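Local atomic coordinates of 3-oxo-tetronate kinase (PDB entry 1YZY), a protein that catalyses the ATP-dependent phosphorylation of 3-oxo-tetronate to 3-oxo-tetronate 4-phosphate in carbohydrate metabolism. Residues H272-E284 against F322-F335. Residues are numbered along the deposited sequence; the frame is centred on the assembly and turned at random.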
# COMPACT_ATOMS: atom_id res chain seq x y z
N HIS A 272 -29.09 -3.20 9.81
CA HIS A 272 -28.71 -3.12 8.42
C HIS A 272 -29.78 -2.47 7.56
O HIS A 272 -30.97 -2.79 7.67
CB HIS A 272 -28.38 -4.51 7.89
CG HIS A 272 -29.42 -5.54 8.23
ND1 HIS A 272 -29.52 -6.08 9.49
CD2 HIS A 272 -30.40 -6.10 7.49
CE1 HIS A 272 -30.53 -6.94 9.51
NE2 HIS A 272 -31.07 -6.97 8.31
N PHE A 273 -29.34 -1.59 6.68
CA PHE A 273 -30.24 -0.88 5.80
C PHE A 273 -29.68 -1.03 4.39
O PHE A 273 -28.64 -0.48 4.08
CB PHE A 273 -30.28 0.60 6.20
CG PHE A 273 -31.32 1.41 5.47
CD1 PHE A 273 -31.30 1.52 4.08
CD2 PHE A 273 -32.31 2.07 6.18
CE1 PHE A 273 -32.25 2.28 3.41
CE2 PHE A 273 -33.27 2.83 5.52
CZ PHE A 273 -33.24 2.93 4.13
N GLN A 274 -30.37 -1.79 3.56
CA GLN A 274 -29.92 -1.99 2.19
C GLN A 274 -30.15 -0.74 1.33
O GLN A 274 -31.28 -0.26 1.20
CB GLN A 274 -30.63 -3.18 1.54
CG GLN A 274 -30.21 -3.37 0.10
CD GLN A 274 -30.90 -4.54 -0.55
OE1 GLN A 274 -31.75 -5.19 0.05
NE2 GLN A 274 -30.55 -4.81 -1.80
N LEU A 275 -29.08 -0.22 0.75
CA LEU A 275 -29.15 0.96 -0.10
C LEU A 275 -29.81 0.55 -1.42
O LEU A 275 -29.28 -0.29 -2.15
CB LEU A 275 -27.73 1.51 -0.33
CG LEU A 275 -27.51 2.93 -0.87
CD1 LEU A 275 -26.07 3.32 -0.62
CD2 LEU A 275 -27.84 3.05 -2.35
N ASP A 276 -30.98 1.11 -1.70
CA ASP A 276 -31.73 0.83 -2.92
C ASP A 276 -31.30 1.83 -4.00
O ASP A 276 -31.39 3.04 -3.79
CB ASP A 276 -33.23 0.94 -2.64
CG ASP A 276 -34.08 0.70 -3.87
OD1 ASP A 276 -33.93 -0.37 -4.51
OD2 ASP A 276 -34.91 1.57 -4.20
N VAL A 277 -30.87 1.32 -5.15
CA VAL A 277 -30.41 2.16 -6.25
C VAL A 277 -31.47 3.06 -6.89
O VAL A 277 -31.16 4.16 -7.35
CB VAL A 277 -29.70 1.33 -7.35
CG1 VAL A 277 -29.21 2.22 -8.48
CG2 VAL A 277 -28.53 0.56 -6.75
N GLU A 278 -32.71 2.59 -6.93
CA GLU A 278 -33.81 3.38 -7.51
C GLU A 278 -34.04 4.65 -6.68
O GLU A 278 -34.32 5.72 -7.23
CB GLU A 278 -35.09 2.53 -7.53
CG GLU A 278 -36.04 2.79 -8.71
CD GLU A 278 -36.88 4.06 -8.58
OE1 GLU A 278 -37.02 4.61 -7.47
OE2 GLU A 278 -37.43 4.50 -9.62
N GLN A 279 -33.96 4.51 -5.37
CA GLN A 279 -34.15 5.62 -4.44
C GLN A 279 -32.97 6.57 -4.41
O GLN A 279 -33.12 7.76 -4.12
CB GLN A 279 -34.40 5.08 -3.03
CG GLN A 279 -35.74 4.40 -2.82
CD GLN A 279 -36.88 5.39 -2.72
OE1 GLN A 279 -37.04 6.06 -1.70
NE2 GLN A 279 -37.69 5.48 -3.76
N ALA A 280 -31.77 6.03 -4.66
CA ALA A 280 -30.56 6.84 -4.65
C ALA A 280 -30.58 7.90 -5.75
O ALA A 280 -30.01 8.98 -5.60
CB ALA A 280 -29.33 5.95 -4.78
N ILE A 281 -31.23 7.57 -6.86
CA ILE A 281 -31.32 8.48 -7.99
C ILE A 281 -32.59 9.36 -7.91
O ILE A 281 -32.46 10.54 -8.24
CB ILE A 281 -31.44 7.70 -9.33
CG1 ILE A 281 -30.37 6.61 -9.41
CG2 ILE A 281 -31.26 8.65 -10.50
CD1 ILE A 281 -30.49 5.74 -10.63
N HIS A 282 -33.75 8.84 -7.51
CA HIS A 282 -34.93 9.70 -7.55
C HIS A 282 -35.40 10.28 -6.23
O HIS A 282 -36.04 11.33 -6.29
CB HIS A 282 -36.10 8.86 -8.09
CG HIS A 282 -35.82 8.42 -9.49
ND1 HIS A 282 -36.14 7.17 -9.95
CD2 HIS A 282 -35.27 9.08 -10.53
CE1 HIS A 282 -35.80 7.07 -11.22
NE2 HIS A 282 -35.27 8.22 -11.60
N ASN A 283 -35.17 9.65 -5.08
CA ASN A 283 -35.65 10.28 -3.85
C ASN A 283 -34.57 11.26 -3.37
O ASN A 283 -33.44 10.86 -3.09
CB ASN A 283 -35.88 9.18 -2.81
CG ASN A 283 -36.40 9.70 -1.48
OD1 ASN A 283 -36.43 10.91 -1.23
ND2 ASN A 283 -36.83 8.79 -0.61
N GLU A 284 -34.92 12.54 -3.30
CA GLU A 284 -33.99 13.58 -2.86
C GLU A 284 -33.71 13.58 -1.36
O GLU A 284 -32.69 14.10 -0.91
CB GLU A 284 -34.49 14.96 -3.29
CG GLU A 284 -34.65 15.13 -4.78
CD GLU A 284 -35.03 16.55 -5.15
OE1 GLU A 284 -34.13 17.42 -5.13
OE2 GLU A 284 -36.22 16.81 -5.44
N PHE A 322 -30.68 0.45 -15.03
CA PHE A 322 -30.46 1.83 -14.61
C PHE A 322 -29.20 2.38 -15.28
O PHE A 322 -28.99 3.59 -15.30
CB PHE A 322 -30.31 1.94 -13.09
CG PHE A 322 -31.56 1.62 -12.33
CD1 PHE A 322 -32.64 2.50 -12.34
CD2 PHE A 322 -31.67 0.43 -11.61
CE1 PHE A 322 -33.81 2.19 -11.66
CE2 PHE A 322 -32.83 0.12 -10.93
CZ PHE A 322 -33.91 1.00 -10.95
N GLY A 323 -28.39 1.48 -15.83
CA GLY A 323 -27.16 1.88 -16.48
C GLY A 323 -25.98 1.72 -15.54
O GLY A 323 -26.05 2.08 -14.37
N VAL A 324 -24.88 1.18 -16.06
CA VAL A 324 -23.67 0.96 -15.28
C VAL A 324 -23.15 2.22 -14.58
O VAL A 324 -22.80 2.17 -13.40
CB VAL A 324 -22.55 0.39 -16.17
CG1 VAL A 324 -21.26 0.26 -15.38
CG2 VAL A 324 -22.97 -0.96 -16.74
N ASP A 325 -23.07 3.32 -15.30
CA ASP A 325 -22.57 4.57 -14.73
C ASP A 325 -23.59 5.36 -13.91
O ASP A 325 -23.23 6.08 -12.97
CB ASP A 325 -21.98 5.45 -15.83
CG ASP A 325 -20.75 4.84 -16.47
OD1 ASP A 325 -19.66 4.90 -15.86
OD2 ASP A 325 -20.87 4.28 -17.59
N GLN A 326 -24.87 5.27 -14.29
CA GLN A 326 -25.93 5.98 -13.58
C GLN A 326 -26.10 5.42 -12.17
O GLN A 326 -26.31 6.18 -11.22
CB GLN A 326 -27.25 5.88 -14.34
CG GLN A 326 -27.32 6.71 -15.63
CD GLN A 326 -26.37 6.22 -16.72
OE1 GLN A 326 -26.07 5.03 -16.84
NE2 GLN A 326 -25.91 7.16 -17.55
N ALA A 327 -26.06 4.09 -12.06
CA ALA A 327 -26.20 3.39 -10.79
C ALA A 327 -24.94 3.50 -9.93
O ALA A 327 -25.01 3.49 -8.70
CB ALA A 327 -26.54 1.93 -11.05
N SER A 328 -23.78 3.55 -10.58
CA SER A 328 -22.49 3.67 -9.91
C SER A 328 -22.40 5.02 -9.19
O SER A 328 -21.93 5.09 -8.05
CB SER A 328 -21.37 3.54 -10.95
OG SER A 328 -20.09 3.60 -10.35
N HIS A 329 -22.85 6.07 -9.86
CA HIS A 329 -22.82 7.42 -9.30
C HIS A 329 -23.76 7.60 -8.12
O HIS A 329 -23.39 8.18 -7.10
CB HIS A 329 -23.17 8.46 -10.37
CG HIS A 329 -21.99 8.97 -11.13
ND1 HIS A 329 -21.07 9.85 -10.59
CD2 HIS A 329 -21.60 8.76 -12.41
CE1 HIS A 329 -20.17 10.15 -11.51
NE2 HIS A 329 -20.46 9.50 -12.62
N ALA A 330 -25.00 7.15 -8.29
CA ALA A 330 -26.01 7.26 -7.24
C ALA A 330 -25.49 6.69 -5.93
O ALA A 330 -25.56 7.34 -4.89
CB ALA A 330 -27.27 6.52 -7.67
N ILE A 331 -24.93 5.48 -6.00
CA ILE A 331 -24.36 4.78 -4.85
C ILE A 331 -23.16 5.53 -4.25
O ILE A 331 -23.07 5.68 -3.03
CB ILE A 331 -23.93 3.34 -5.24
CG1 ILE A 331 -25.17 2.52 -5.62
CG2 ILE A 331 -23.20 2.66 -4.10
CD1 ILE A 331 -24.86 1.16 -6.18
N GLU A 332 -22.23 5.95 -5.10
CA GLU A 332 -21.04 6.69 -4.66
C GLU A 332 -21.36 8.05 -4.05
O GLU A 332 -20.75 8.45 -3.06
CB GLU A 332 -20.07 6.87 -5.83
CG GLU A 332 -19.34 5.60 -6.24
CD GLU A 332 -18.52 5.77 -7.50
OE1 GLU A 332 -18.09 6.91 -7.81
OE2 GLU A 332 -18.28 4.76 -8.20
N ASN A 333 -22.25 8.80 -4.70
CA ASN A 333 -22.64 10.11 -4.20
C ASN A 333 -23.36 9.99 -2.87
O ASN A 333 -23.22 10.85 -2.00
CB ASN A 333 -23.56 10.82 -5.21
CG ASN A 333 -22.80 11.41 -6.39
OD1 ASN A 333 -21.72 11.98 -6.23
ND2 ASN A 333 -23.39 11.31 -7.57
N THR A 334 -24.15 8.93 -2.71
CA THR A 334 -24.90 8.70 -1.48
C THR A 334 -23.99 8.40 -0.29
O THR A 334 -24.14 9.00 0.77
CB THR A 334 -25.97 7.58 -1.64
OG1 THR A 334 -26.96 7.97 -2.60
CG2 THR A 334 -26.66 7.32 -0.31
N PHE A 335 -23.07 7.46 -0.46
CA PHE A 335 -22.13 7.11 0.61
C PHE A 335 -21.29 8.33 0.98
O PHE A 335 -21.04 8.60 2.15
CB PHE A 335 -21.20 5.97 0.18
CG PHE A 335 -21.80 4.60 0.31
CD1 PHE A 335 -22.31 4.15 1.53
CD2 PHE A 335 -21.83 3.73 -0.78
CE1 PHE A 335 -22.82 2.86 1.67
CE2 PHE A 335 -22.34 2.44 -0.65
CZ PHE A 335 -22.83 2.00 0.58
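An apolar helix-to-helix contact, Ala-280 on Ala-330 at its centre, sets the short helix 277-282, which follows the edge strand 272-274, against the first half of helix 324-345 at the outer edge of the nucleotide-binding C-terminal domain. The two segment axes approach to 8.6 Å and cross at 76°, a spacing consistent with the small Ala-280 and Ala-330 where they meet. The CB atoms of Ala-280 and Ala-330 lie 3.6 Å apart, and Ile-281 lays CG1 against the same Ala-330 methyl.

Val-277 divides its two methyls between successive turns of the longer helix. With CG1 anti to the backbone N (chi1 -179°), that branch meets CB of Ala-327 at 3.7 Å, whereas CG2 rests on CD1 of Ile-331. At one end Leu-275 sends CD1 over a face of the Phe-335 ring, a CH-pi contact 3.9 Å from the centroid and 19° off the ring normal. Phe-335 in turn touches Thr-357, which probably helps to bind ATP. At the other end an aromatic ring lies across the aliphatic part of Glu-278, whose CG is 3.6 Å from CZ of Phe-322; the chain of Glu-278 bends beyond CG, and its OE2 accepts a weak hydrogen bond from ND1 of His-282.

Two polar groups near the interface find partners in their own segment: Asp-276 OD2 caps N of Gln-279, and Thr-334 OG1 donates to Ala-330 O at 2.8 Å, so that this hydroxyl can border the Ala-280 methyl with its proton already engaged. Cohesion between the segments therefore rests on shape and mostly apolar contact, with 540 Å² buried over both sides together, rather than on directional bonds.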